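Local coordinates for protein leucine aminopeptidase (Fimbriiglobus ruber, PDB 7D1B) that probably acts as a zinc-dependent glutaminyl cyclase of the M28 peptidase family, converting N-terminal glutamine of peptides into pyroglutamate, at residues S152-T157 and D316-K321; V55-Q60 and L162-A167; K76-L81 and S129-R134; T281-D286 and I301-K306. All blocks are in the same frame, centred on the assembly; numbering follows the deposited sequence.

Interaction 1 (S152-T157 and D316-K321); sequences SANDGT and DKISGK. With ZN (zinc ion), chain B.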
loop_
_atom_site.group_PDB
_atom_site.type_symbol
_atom_site.label_atom_id
_atom_site.label_comp_id
_atom_site.label_asym_id
_atom_site.label_seq_id
_atom_site.Cartn_x
_atom_site.Cartn_y
_atom_site.Cartn_z
ATOM N N SER A 152 -9.332 -5.097 9.524
ATOM C CA SER A 152 -8.259 -5.108 8.526
ATOM C C SER A 152 -7.130 -4.119 8.864
ATOM O O SER A 152 -6.610 -3.448 7.984
ATOM C CB SER A 152 -8.845 -4.815 7.137
ATOM O OG SER A 152 -7.978 -5.195 6.099
ATOM N N ALA A 153 -6.733 -4.028 10.140
ATOM C CA ALA A 153 -5.827 -2.947 10.545
ATOM C C ALA A 153 -4.483 -2.999 9.820
ATOM O O ALA A 153 -3.956 -1.956 9.421
ATOM C CB ALA A 153 -5.584 -2.987 12.045
ATOM N N ASN A 154 -3.897 -4.184 9.678
ATOM C CA ASN A 154 -2.584 -4.336 9.060
ATOM C C ASN A 154 -2.674 -4.624 7.566
ATOM O O ASN A 154 -1.675 -4.989 6.953
ATOM C CB ASN A 154 -1.824 -5.463 9.762
ATOM C CG ASN A 154 -0.325 -5.456 9.473
ATOM O OD1 ASN A 154 0.298 -4.396 9.300
ATOM N ND2 ASN A 154 0.267 -6.645 9.441
ATOM N N ASP A 155 -3.851 -4.482 6.971
ATOM C CA ASP A 155 -4.114 -5.007 5.638
ATOM C C ASP A 155 -4.793 -3.883 4.867
ATOM O O ASP A 155 -6.008 -3.674 4.966
ATOM C CB ASP A 155 -4.958 -6.258 5.822
ATOM C CG ASP A 155 -5.242 -6.997 4.534
ATOM O OD1 ASP A 155 -4.986 -6.473 3.429
ATOM O OD2 ASP A 155 -5.773 -8.149 4.630
ATOM N N GLY A 156 -3.991 -3.115 4.134
ATOM C CA GLY A 156 -4.437 -1.884 3.499
ATOM C C GLY A 156 -4.435 -0.704 4.447
ATOM O O GLY A 156 -3.774 0.305 4.190
ATOM N N THR A 157 -5.138 -0.837 5.576
ATOM C CA THR A 157 -5.346 0.293 6.473
ATOM C C THR A 157 -4.011 0.879 6.902
ATOM O O THR A 157 -3.826 2.099 6.893
ATOM C CB THR A 157 -6.148 -0.146 7.698
ATOM O OG1 THR A 157 -7.278 -0.915 7.274
ATOM C CG2 THR A 157 -6.625 1.067 8.459
ATOM N N ASP A 316 -4.413 -2.661 17.750
ATOM C CA ASP A 316 -3.429 -3.032 18.764
ATOM C C ASP A 316 -2.348 -3.967 18.235
ATOM O O ASP A 316 -1.354 -4.196 18.935
ATOM C CB ASP A 316 -4.130 -3.723 19.922
ATOM C CG ASP A 316 -4.948 -4.889 19.458
ATOM O OD1 ASP A 316 -6.064 -4.658 18.948
ATOM O OD2 ASP A 316 -4.451 -6.025 19.538
ATOM N N LYS A 317 -2.493 -4.482 17.016
ATOM C CA LYS A 317 -1.441 -5.296 16.414
ATOM C C LYS A 317 -0.390 -4.462 15.697
ATOM O O LYS A 317 0.618 -5.012 15.245
ATOM C CB LYS A 317 -2.037 -6.298 15.419
ATOM C CG LYS A 317 -3.152 -7.168 15.989
ATOM C CD LYS A 317 -2.720 -7.935 17.250
ATOM C CE LYS A 317 -3.800 -8.902 17.735
ATOM N NZ LYS A 317 -5.078 -8.202 18.020
ATOM N N ILE A 318 -0.605 -3.169 15.564
ATOM C CA ILE A 318 0.300 -2.315 14.802
ATOM C C ILE A 318 1.404 -1.798 15.713
ATOM O O ILE A 318 1.136 -1.344 16.828
ATOM C CB ILE A 318 -0.468 -1.138 14.186
ATOM C CG1 ILE A 318 -1.640 -1.639 13.336
ATOM C CG2 ILE A 318 0.485 -0.242 13.394
ATOM C CD1 ILE A 318 -1.241 -2.615 12.228
ATOM N N SER A 319 2.643 -1.854 15.243
ATOM C CA SER A 319 3.776 -1.261 15.941
ATOM C C SER A 319 4.110 0.096 15.316
ATOM O O SER A 319 4.457 0.173 14.131
ATOM C CB SER A 319 4.978 -2.194 15.836
ATOM O OG SER A 319 6.165 -1.476 16.116
ATOM N N GLY A 320 4.045 1.161 16.113
ATOM C CA GLY A 320 4.446 2.464 15.602
ATOM C C GLY A 320 5.899 2.508 15.172
ATOM O O GLY A 320 6.235 3.152 14.181
ATOM N N LYS A 321 6.779 1.823 15.913
ATOM C CA LYS A 321 8.183 1.781 15.525
ATOM C C LYS A 321 8.357 1.096 14.176
ATOM O O LYS A 321 9.150 1.541 13.340
ATOM C CB LYS A 321 9.010 1.069 16.593
ATOM C CG LYS A 321 10.389 0.578 16.089
ATOM C CD LYS A 321 11.525 1.587 16.002
ATOM C CE LYS A 321 12.786 0.864 15.544
ATOM N NZ LYS A 321 13.747 1.778 14.903
HETATM ZN ZN ZN B . -6.278 -9.016 2.943
HETATM O O HOH W 1 -4.416 -9.659 2.195
#
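In the turn that carries the zinc ligand Asp155, the two preceding residues, Ala153 and Asn154, rest on Ile318. Only the CD1 methyl of Ile318 reaches across. It lies 4.4 Å from Ala153 CB and 4.0 Å from Ala153 O, and it sits 3.8 Å from Asn154 OD1, with Asn154 CB equally near. Two like turns of the isoleucine, chi1 -55° and chi2 -56°, swing this methyl out from a backbone whose CB does not itself face the neighbour; Val58 of helix 51-63 packs on the same side chain. Asn154 thus touches the methyl with both CB and OD1, and its amide is also held by hydrogen bonds, OD1 to Ala236 N and ND2 to His237 ND1. A wider pi-type turn spans 153-157. Asp155 lies within it and binds zinc through OD2 at 2.0 Å, as expected of a zinc ligand in an M28 enzyme, with Glu188, His309 and a water 2.1 Å from the zinc completing the site, while Asp155 OD1 is hydrogen-bonded to His130 NE2. The turn is pinned from within. Ser152 OG donates to Asp155 O (2.7 Å) in the carbonyl plane, on a lone pair, and Ser152 O takes Asp155 N and Thr157 OG1 from opposite faces of its plane. On the partner segment, Ser319 OG N-caps helix 320-336 by accepting from Gln322 N.

Interaction 2 (V55-Q60 and L162-A167); sequences VKYVQQ and LMMELA
Met164 lies across the aromatic ring of Tyr57 and touches that residue with CB, SD and CE. Its CB sits over one face as a CH-pi donor, 4.0 Å from the ring centroid and 29° off the normal, with Tyr57 CD2 the nearest ring atom at 3.5 Å. Beyond CG the chain runs straight on, so that SD comes to 4.0 Å from Tyr57 CB; the sulfur stands obliquely to the ring, 4.6 Å from its centroid, a Met-aromatic contact. A bend at chi3 (78°) then turns the terminal methyl back, leaving CE 3.6 Å from Tyr57 CD1 and 4.1 Å from Gln60 OE1. This is a helix-on-helix contact: helices 51-63 and 153-167 are inclined at 132° between their N-to-C directions, their local axes 8.9 Å apart, and Tyr57 is the residue wedged between them. Helix 72-87 adds His84, edge-to-face with the Tyr57 ring, and Leu81, which packs on Met164. Glu165 N comes obliquely to Tyr57 CD2, at 3.8 Å, and the carboxylate of the same residue forms a salt bridge from OE1 to Arg53 NE. The phenol tip runs past the segment to His168, whose NE2 is hydrogen-bonded to Tyr57 OH.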
loop_
_atom_site.group_PDB
_atom_site.type_symbol
_atom_site.label_atom_id
_atom_site.label_comp_id
_atom_site.label_asym_id
_atom_site.label_seq_id
_atom_site.Cartn_x
_atom_site.Cartn_y
_atom_site.Cartn_z
ATOM N N VAL A 55 0.131 5.300 14.522
ATOM C CA VAL A 55 -0.832 4.326 15.036
ATOM C C VAL A 55 -2.207 4.963 15.204
ATOM O O VAL A 55 -3.239 4.320 14.943
ATOM C CB VAL A 55 -0.324 3.689 16.340
ATOM C CG1 VAL A 55 -1.407 2.838 16.976
ATOM C CG2 VAL A 55 0.914 2.866 16.060
ATOM N N LYS A 56 -2.246 6.229 15.642
ATOM C CA LYS A 56 -3.518 6.931 15.775
ATOM C C LYS A 56 -4.252 6.992 14.447
ATOM O O LYS A 56 -5.479 6.895 14.413
ATOM C CB LYS A 56 -3.292 8.336 16.341
ATOM C CG LYS A 56 -4.538 9.217 16.420
ATOM C CD LYS A 56 -4.195 10.664 16.810
ATOM C CE LYS A 56 -3.590 11.430 15.632
ATOM N NZ LYS A 56 -3.225 12.843 15.947
ATOM N N TYR A 57 -3.526 7.162 13.342
ATOM C CA TYR A 57 -4.189 7.162 12.038
ATOM C C TYR A 57 -4.756 5.784 11.699
ATOM O O TYR A 57 -5.837 5.692 11.102
ATOM C CB TYR A 57 -3.245 7.677 10.947
ATOM C CG TYR A 57 -2.936 9.149 11.045
ATOM C CD1 TYR A 57 -3.912 10.054 11.427
ATOM C CD2 TYR A 57 -1.671 9.634 10.743
ATOM C CE1 TYR A 57 -3.639 11.404 11.502
ATOM C CE2 TYR A 57 -1.385 10.983 10.812
ATOM C CZ TYR A 57 -2.367 11.866 11.206
ATOM O OH TYR A 57 -2.101 13.218 11.291
ATOM N N VAL A 58 -4.055 4.701 12.069
ATOM C CA VAL A 58 -4.667 3.375 11.904
ATOM C C VAL A 58 -5.977 3.302 12.680
ATOM O O VAL A 58 -7.005 2.833 12.169
ATOM C CB VAL A 58 -3.722 2.239 12.334
ATOM C CG1 VAL A 58 -4.443 0.898 12.186
ATOM C CG2 VAL A 58 -2.446 2.249 11.515
ATOM N N GLN A 59 -5.943 3.725 13.948
ATOM C CA GLN A 59 -7.143 3.674 14.776
ATOM C C GLN A 59 -8.260 4.515 14.169
ATOM O O GLN A 59 -9.426 4.110 14.181
ATOM C CB GLN A 59 -6.811 4.167 16.181
ATOM C CG GLN A 59 -7.969 4.019 17.157
ATOM C CD GLN A 59 -8.214 2.567 17.511
ATOM O OE1 GLN A 59 -7.314 1.888 18.013
ATOM N NE2 GLN A 59 -9.420 2.077 17.240
ATOM N N GLN A 60 -7.929 5.694 13.648
ATOM C CA GLN A 60 -8.950 6.567 13.076
ATOM C C GLN A 60 -9.639 5.908 11.888
ATOM O O GLN A 60 -10.881 5.921 11.764
ATOM C CB GLN A 60 -8.300 7.883 12.650
ATOM C CG GLN A 60 -9.268 8.836 11.989
ATOM C CD GLN A 60 -8.637 10.140 11.532
ATOM O OE1 GLN A 60 -7.438 10.379 11.728
ATOM N NE2 GLN A 60 -9.450 10.998 10.918
ATOM N N LEU A 162 0.198 4.994 7.135
ATOM C CA LEU A 162 1.577 5.424 6.980
ATOM C C LEU A 162 1.667 6.566 5.982
ATOM O O LEU A 162 2.429 7.508 6.191
ATOM C CB LEU A 162 2.481 4.254 6.596
ATOM C CG LEU A 162 3.966 4.641 6.418
ATOM C CD1 LEU A 162 4.537 5.318 7.683
ATOM C CD2 LEU A 162 4.798 3.421 6.069
ATOM N N MET A 163 0.874 6.521 4.901
ATOM C CA MET A 163 0.818 7.668 3.993
ATOM C C MET A 163 0.343 8.922 4.719
ATOM O O MET A 163 0.870 10.018 4.482
ATOM C CB MET A 163 -0.100 7.383 2.807
ATOM C CG MET A 163 0.384 6.339 1.849
ATOM S SD MET A 163 -0.928 6.001 0.693
ATOM C CE MET A 163 -0.208 4.630 -0.220
ATOM N N MET A 164 -0.659 8.785 5.598
ATOM C CA MET A 164 -1.107 9.945 6.375
ATOM C C MET A 164 0.029 10.512 7.215
ATOM O O MET A 164 0.192 11.730 7.298
ATOM C CB MET A 164 -2.293 9.565 7.256
ATOM C CG MET A 164 -3.566 9.275 6.478
ATOM S SD MET A 164 -4.957 8.818 7.550
ATOM C CE MET A 164 -5.420 10.440 8.146
ATOM N N GLU A 165 0.818 9.645 7.851
ATOM C CA GLU A 165 1.964 10.130 8.620
ATOM C C GLU A 165 2.994 10.791 7.709
ATOM O O GLU A 165 3.470 11.899 7.986
ATOM C CB GLU A 165 2.594 9.009 9.448
ATOM C CG GLU A 165 3.899 9.438 10.134
ATOM C CD GLU A 165 3.730 10.607 11.099
ATOM O OE1 GLU A 165 2.603 10.802 11.591
ATOM O OE2 GLU A 165 4.748 11.308 11.371
ATOM N N LEU A 166 3.362 10.117 6.616
ATOM C CA LEU A 166 4.371 10.650 5.710
ATOM C C LEU A 166 3.969 12.007 5.168
ATOM O O LEU A 166 4.832 12.864 4.928
ATOM C CB LEU A 166 4.607 9.682 4.544
ATOM C CG LEU A 166 5.349 8.389 4.872
ATOM C CD1 LEU A 166 5.345 7.475 3.658
ATOM C CD2 LEU A 166 6.764 8.675 5.324
ATOM N N ALA A 167 2.671 12.225 4.957
ATOM C CA ALA A 167 2.214 13.495 4.410
ATOM C C ALA A 167 2.627 14.693 5.257
ATOM O O ALA A 167 2.747 15.787 4.718
ATOM C CB ALA A 167 0.697 13.462 4.247
#

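Interaction 3 (K76-L81 and S129-R134); sequences KQQEVL and SHYDTR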
loop_
_atom_site.group_PDB
_atom_site.type_symbol
_atom_site.label_atom_id
_atom_site.label_comp_id
_atom_site.label_asym_id
_atom_site.label_seq_id
_atom_site.Cartn_x
_atom_site.Cartn_y
_atom_site.Cartn_z
ATOM N N LYS A 76 -16.558 7.692 3.369
ATOM C CA LYS A 76 -16.026 8.469 4.490
ATOM C C LYS A 76 -14.504 8.439 4.513
ATOM O O LYS A 76 -13.860 9.469 4.719
ATOM C CB LYS A 76 -16.590 7.939 5.806
ATOM C CG LYS A 76 -16.043 8.637 7.041
ATOM C CD LYS A 76 -16.415 10.098 7.099
ATOM C CE LYS A 76 -15.965 10.703 8.423
ATOM N NZ LYS A 76 -16.308 12.144 8.539
ATOM N N GLN A 77 -13.915 7.261 4.318
ATOM C CA GLN A 77 -12.458 7.166 4.266
ATOM C C GLN A 77 -11.884 8.064 3.178
ATOM O O GLN A 77 -10.845 8.719 3.377
ATOM C CB GLN A 77 -12.046 5.712 4.028
ATOM C CG GLN A 77 -10.583 5.532 3.719
ATOM C CD GLN A 77 -10.177 4.087 3.633
ATOM O OE1 GLN A 77 -9.179 3.720 4.224
ATOM N NE2 GLN A 77 -10.900 3.266 2.832
ATOM N N GLN A 78 -12.517 8.065 1.998
ATOM C CA GLN A 78 -12.030 8.915 0.912
ATOM C C GLN A 78 -12.040 10.387 1.307
ATOM O O GLN A 78 -11.094 11.129 1.002
ATOM C CB GLN A 78 -12.866 8.693 -0.345
ATOM C CG GLN A 78 -12.632 7.327 -0.958
ATOM C CD GLN A 78 -13.745 6.924 -1.901
ATOM O OE1 GLN A 78 -14.699 7.674 -2.105
ATOM N NE2 GLN A 78 -13.632 5.750 -2.492
ATOM N N GLU A 79 -13.091 10.818 2.015
ATOM C CA GLU A 79 -13.160 12.213 2.454
ATOM C C GLU A 79 -12.055 12.524 3.459
ATOM O O GLU A 79 -11.378 13.562 3.362
ATOM C CB GLU A 79 -14.526 12.498 3.065
ATOM C CG GLU A 79 -15.654 12.385 2.041
ATOM C CD GLU A 79 -17.064 12.380 2.631
ATOM O OE1 GLU A 79 -17.219 12.235 3.864
ATOM O OE2 GLU A 79 -18.024 12.510 1.840
ATOM N N VAL A 80 -11.874 11.640 4.447
ATOM C CA VAL A 80 -10.840 11.839 5.462
ATOM C C VAL A 80 -9.471 11.956 4.805
ATOM O O VAL A 80 -8.686 12.871 5.098
ATOM C CB VAL A 80 -10.881 10.685 6.483
ATOM C CG1 VAL A 80 -9.645 10.706 7.368
ATOM C CG2 VAL A 80 -12.162 10.736 7.316
ATOM N N LEU A 81 -9.154 11.008 3.922
ATOM C CA LEU A 81 -7.839 10.992 3.292
ATOM C C LEU A 81 -7.640 12.191 2.381
ATOM O O LEU A 81 -6.554 12.792 2.371
ATOM C CB LEU A 81 -7.645 9.694 2.512
ATOM C CG LEU A 81 -7.526 8.454 3.407
ATOM C CD1 LEU A 81 -7.658 7.198 2.584
ATOM C CD2 LEU A 81 -6.211 8.427 4.173
ATOM N N SER A 129 -0.817 1.255 -1.714
ATOM C CA SER A 129 -1.466 0.367 -0.757
ATOM C C SER A 129 -2.886 0.193 -1.257
ATOM O O SER A 129 -3.421 1.102 -1.883
ATOM C CB SER A 129 -1.511 1.043 0.619
ATOM O OG SER A 129 -2.152 0.239 1.584
ATOM N N HIS A 130 -3.521 -0.940 -0.937
ATOM C CA HIS A 130 -4.973 -0.964 -1.103
ATOM C C HIS A 130 -5.621 -0.255 0.080
ATOM O O HIS A 130 -4.982 -0.020 1.113
ATOM C CB HIS A 130 -5.527 -2.379 -1.355
ATOM C CG HIS A 130 -5.779 -3.206 -0.124
ATOM N ND1 HIS A 130 -7.053 -3.525 0.301
ATOM C CD2 HIS A 130 -4.934 -3.857 0.711
ATOM C CE1 HIS A 130 -6.978 -4.313 1.361
ATOM N NE2 HIS A 130 -5.704 -4.529 1.632
ATOM N N TYR A 131 -6.892 0.121 -0.075
ATOM C CA TYR A 131 -7.597 0.735 1.040
ATOM C C TYR A 131 -9.039 0.263 1.174
ATOM O O TYR A 131 -9.715 0.684 2.114
ATOM C CB TYR A 131 -7.476 2.272 1.070
ATOM C CG TYR A 131 -8.278 3.085 0.065
ATOM C CD1 TYR A 131 -8.579 2.628 -1.219
ATOM C CD2 TYR A 131 -8.688 4.357 0.403
ATOM C CE1 TYR A 131 -9.301 3.427 -2.120
ATOM C CE2 TYR A 131 -9.400 5.153 -0.480
ATOM C CZ TYR A 131 -9.708 4.687 -1.738
ATOM O OH TYR A 131 -10.418 5.510 -2.584
ATOM N N ASP A 132 -9.529 -0.605 0.291
ATOM C CA ASP A 132 -10.767 -1.313 0.588
ATOM C C ASP A 132 -10.493 -2.358 1.660
ATOM O O ASP A 132 -9.372 -2.837 1.810
ATOM C CB ASP A 132 -11.335 -1.966 -0.673
ATOM C CG ASP A 132 -10.444 -3.078 -1.209
ATOM O OD1 ASP A 132 -9.217 -2.851 -1.403
ATOM O OD2 ASP A 132 -10.973 -4.181 -1.474
ATOM N N THR A 133 -11.516 -2.719 2.420
ATOM C CA THR A 133 -11.366 -3.793 3.392
ATOM C C THR A 133 -12.164 -5.003 2.937
ATOM O O THR A 133 -13.259 -4.876 2.371
ATOM C CB THR A 133 -11.725 -3.368 4.822
ATOM O OG1 THR A 133 -13.097 -2.945 4.901
ATOM C CG2 THR A 133 -10.810 -2.235 5.298
ATOM N N ARG A 134 -11.616 -6.179 3.190
ATOM C CA ARG A 134 -12.259 -7.412 2.769
ATOM C C ARG A 134 -13.615 -7.547 3.461
ATOM O O ARG A 134 -13.744 -7.214 4.643
ATOM C CB ARG A 134 -11.375 -8.584 3.173
ATOM C CG ARG A 134 -11.690 -9.872 2.457
ATOM C CD ARG A 134 -10.733 -10.973 2.911
ATOM N NE ARG A 134 -11.051 -12.238 2.275
ATOM C CZ ARG A 134 -10.471 -12.733 1.186
ATOM N NH1 ARG A 134 -10.908 -13.890 0.690
ATOM N NH2 ARG A 134 -9.493 -12.077 0.572
HETATM O O HOH W 2 -8.504 1.270 4.945
#
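Tyr131 is gripped along its length by three side chains of helix 72-87. Gln77 holds its backbone: NE2 donates to Tyr131 O at 2.9 Å, a nearly straight bond (164°) that lies in the plane of the Gln77 amide but arrives above the plane of the carbonyl. Extended throughout, the Gln77 chain crosses the ring obliquely, with CD 3.6 Å from Tyr131 CD2. Leu81 CD1 touches the ring at its edge, 3.7 Å from Tyr131 CD2. At the far end Gln78 NE2 makes a weak hydrogen bond with Tyr131 OH (3.2 Å), while the stronger partner of this hydroxyl is Thr111 O on strand 108-117. A chi1 of 74° places the tyrosine CG between its own N and carbonyl carbon, folding the ring toward the helix, where Leu113 and Leu183 of the sheet also pack on it. The residues beside Tyr131 match the His-x-Asp motif known from M28 enzymes, at the end of strand 123-130. His130 ND1 donates in its ring plane to Asp132 OD1 (2.8 Å, 162°), meeting that oxygen from above the carboxylate plane; the other ring nitrogen faces the zinc ligand Asp155. Asp132 is in turn held by the backbone N atoms of Glu187 and Glu188. Because the carbonyl of Tyr131 can only accept, its bond identifies NE2 and so fixes the orientation of the Gln77 amide; a water 2.6 Å from Gln77 OE1 is consistent with this.

Interaction 4 (T281-D286 and I301-K306); sequences TDVLDD and IDFDYK
Phe303 presents one ring face to Val283, whose CG1 methyl stands above the ring centre, 4.2 Å from the centroid and just 7° off the normal: a CH-pi contact from directly overhead. The second methyl, CG2, comes down toward the rim, 3.7 Å from Phe303 CD2. Both residues sit in loops of the M28 peptidase fold, Phe303 in the one after edge strand 297-300 of the mixed sheet, Val283 in the one before helix 287-292. With CG anti to the backbone N (chi1 -162°), the Phe303 ring is thrown out from its turn onto the opposite loop. Ile301 packs beside it. Ile301 CD1, at the end of an extended chain, lies 4.0 Å from Val283 CG1 and 3.9 Å from Asp285 OD2, so that a methyl and a carboxylate oxygen meet from opposite directions. Asp285 OD1 is engaged within its own loop, accepting from Asp286 N at 2.9 Å. The Phe303 side chain lies about 7 Å from the zinc ion, and that of Asp285 about 7 Å from the side chain of Asp155, which places the contact near the metal site. Phe303 lies within a type I beta turn from Asp302 to Tyr305, closed by Tyr305 N to Asp302 O. Asp302 OD2 is held outside the two segments by His237 NE2 and Arg241 N. Its other oxygen forms an Asx turn: Asp302 OD1 accepts from Asp304 N at 3.0 Å, met from 45° above the carboxylate plane.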
loop_
_atom_site.group_PDB
_atom_site.type_symbol
_atom_site.label_atom_id
_atom_site.label_comp_id
_atom_site.label_asym_id
_atom_site.label_seq_id
_atom_site.Cartn_x
_atom_site.Cartn_y
_atom_site.Cartn_z
ATOM N N THR A 281 5.814 -18.585 -1.309
ATOM C CA THR A 281 7.081 -18.085 -1.810
ATOM C C THR A 281 6.853 -16.863 -2.696
ATOM O O THR A 281 7.624 -15.898 -2.638
ATOM C CB THR A 281 7.796 -19.235 -2.551
ATOM O OG1 THR A 281 7.982 -20.352 -1.661
ATOM C CG2 THR A 281 9.143 -18.818 -3.062
ATOM N N ASP A 282 5.780 -16.895 -3.504
ATOM C CA ASP A 282 5.381 -15.838 -4.419
ATOM C C ASP A 282 3.976 -15.405 -4.041
ATOM O O ASP A 282 3.116 -16.245 -3.754
ATOM C CB ASP A 282 5.377 -16.353 -5.862
ATOM C CG ASP A 282 6.785 -16.616 -6.409
ATOM O OD1 ASP A 282 7.790 -16.411 -5.688
ATOM O OD2 ASP A 282 6.883 -17.020 -7.578
ATOM N N VAL A 283 3.747 -14.097 -4.035
ATOM C CA VAL A 283 2.517 -13.523 -3.500
ATOM C C VAL A 283 1.881 -12.668 -4.583
ATOM O O VAL A 283 2.458 -11.659 -4.995
ATOM C CB VAL A 283 2.783 -12.689 -2.233
ATOM C CG1 VAL A 283 1.454 -12.186 -1.655
ATOM C CG2 VAL A 283 3.559 -13.495 -1.184
ATOM N N LEU A 284 0.698 -13.061 -5.042
ATOM C CA LEU A 284 -0.078 -12.185 -5.911
ATOM C C LEU A 284 -0.574 -10.999 -5.092
ATOM O O LEU A 284 -1.102 -11.171 -3.987
ATOM C CB LEU A 284 -1.265 -12.948 -6.492
ATOM C CG LEU A 284 -0.887 -14.100 -7.427
ATOM C CD1 LEU A 284 -2.133 -14.878 -7.790
ATOM C CD2 LEU A 284 -0.176 -13.561 -8.668
ATOM N N ASP A 285 -0.423 -9.796 -5.633
ATOM C CA ASP A 285 -0.815 -8.609 -4.891
ATOM C C ASP A 285 -0.967 -7.466 -5.896
ATOM O O ASP A 285 -0.866 -7.656 -7.118
ATOM C CB ASP A 285 0.207 -8.327 -3.785
ATOM C CG ASP A 285 -0.386 -7.667 -2.572
ATOM O OD1 ASP A 285 -1.496 -7.107 -2.646
ATOM O OD2 ASP A 285 0.288 -7.683 -1.503
ATOM N N ASP A 286 -1.216 -6.262 -5.381
ATOM C CA ASP A 286 -1.434 -5.105 -6.239
ATOM C C ASP A 286 -0.214 -4.724 -7.068
ATOM O O ASP A 286 -0.362 -3.935 -8.008
ATOM C CB ASP A 286 -1.897 -3.913 -5.396
ATOM C CG ASP A 286 -3.376 -3.961 -5.043
ATOM O OD1 ASP A 286 -4.212 -4.264 -5.933
ATOM O OD2 ASP A 286 -3.708 -3.626 -3.888
ATOM N N ILE A 301 6.055 -6.714 2.457
ATOM C CA ILE A 301 5.018 -7.571 3.015
ATOM C C ILE A 301 5.668 -8.604 3.920
ATOM O O ILE A 301 6.762 -9.099 3.641
ATOM C CB ILE A 301 4.218 -8.252 1.870
ATOM C CG1 ILE A 301 3.099 -9.165 2.401
ATOM C CG2 ILE A 301 5.143 -9.021 0.907
ATOM C CD1 ILE A 301 2.095 -9.580 1.331
ATOM N N ASP A 302 4.955 -8.979 4.987
ATOM C CA ASP A 302 5.244 -10.205 5.724
ATOM C C ASP A 302 3.989 -11.063 5.609
ATOM O O ASP A 302 3.024 -10.882 6.362
ATOM C CB ASP A 302 5.591 -9.929 7.181
ATOM C CG ASP A 302 5.804 -11.193 7.983
ATOM O OD1 ASP A 302 5.723 -12.313 7.409
ATOM O OD2 ASP A 302 6.076 -11.040 9.207
ATOM N N PHE A 303 4.008 -12.013 4.669
ATOM C CA PHE A 303 2.798 -12.770 4.407
ATOM C C PHE A 303 2.512 -13.785 5.499
ATOM O O PHE A 303 1.462 -14.425 5.455
ATOM C CB PHE A 303 2.907 -13.420 3.017
ATOM C CG PHE A 303 1.585 -13.874 2.413
ATOM C CD1 PHE A 303 0.372 -13.218 2.658
ATOM C CD2 PHE A 303 1.572 -14.982 1.582
ATOM C CE1 PHE A 303 -0.817 -13.663 2.069
ATOM C CE2 PHE A 303 0.384 -15.427 1.000
ATOM C CZ PHE A 303 -0.800 -14.764 1.242
ATOM N N ASP A 304 3.407 -13.939 6.478
ATOM C CA ASP A 304 3.137 -14.785 7.631
ATOM C C ASP A 304 2.471 -14.045 8.785
ATOM O O ASP A 304 2.302 -14.624 9.864
ATOM C CB ASP A 304 4.416 -15.492 8.082
ATOM C CG ASP A 304 4.928 -16.465 7.048
ATOM O OD1 ASP A 304 4.097 -17.150 6.406
ATOM O OD2 ASP A 304 6.162 -16.531 6.861
ATOM N N TYR A 305 2.042 -12.802 8.578
ATOM C CA TYR A 305 1.306 -12.074 9.602
ATOM C C TYR A 305 0.252 -12.976 10.232
ATOM O O TYR A 305 -0.608 -13.533 9.541
ATOM C CB TYR A 305 0.619 -10.887 8.949
ATOM C CG TYR A 305 -0.281 -10.085 9.859
ATOM C CD1 TYR A 305 0.138 -9.687 11.130
ATOM C CD2 TYR A 305 -1.551 -9.699 9.436
ATOM C CE1 TYR A 305 -0.688 -8.914 11.947
ATOM C CE2 TYR A 305 -2.376 -8.933 10.240
ATOM C CZ TYR A 305 -1.939 -8.537 11.492
ATOM O OH TYR A 305 -2.728 -7.746 12.301
ATOM N N LYS A 306 0.304 -13.098 11.557
ATOM C CA LYS A 306 -0.483 -14.127 12.219
ATOM C C LYS A 306 -1.964 -13.799 12.293
ATOM O O LYS A 306 -2.762 -14.707 12.520
ATOM C CB LYS A 306 0.055 -14.450 13.615
ATOM C CG LYS A 306 -0.098 -13.361 14.619
ATOM C CD LYS A 306 0.482 -13.777 15.965
ATOM C CE LYS A 306 1.990 -13.954 15.874
ATOM N NZ LYS A 306 2.600 -14.110 17.227
#

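Overall arrangement
The zinc ligand Asp155 places interaction 1 at the metal, and its OD1 is 2.7 Å from His130 NE2 of interaction 3, a probable hydrogen bond that ties the end of strand 123-130 to the site. Interactions 1 and 2 share helix 153-167, their centres 10 Å apart; Ile318 CG1 lies 4.0 Å from Val58 CG1. Interaction 2 continues into interaction 3, where Met164 CG meets Leu81 CD2 at 3.6 Å, and together they join helices 51-63, 72-87 and 153-167 to the end of strand 123-130. Interaction 4 meets interaction 1 where Tyr305 CD1 is 3.5 Å from Asn154 ND2, and interaction 3 where Asp286 OD2 is 3.4 Å from His130 CB. Interactions 2 and 4 do not touch.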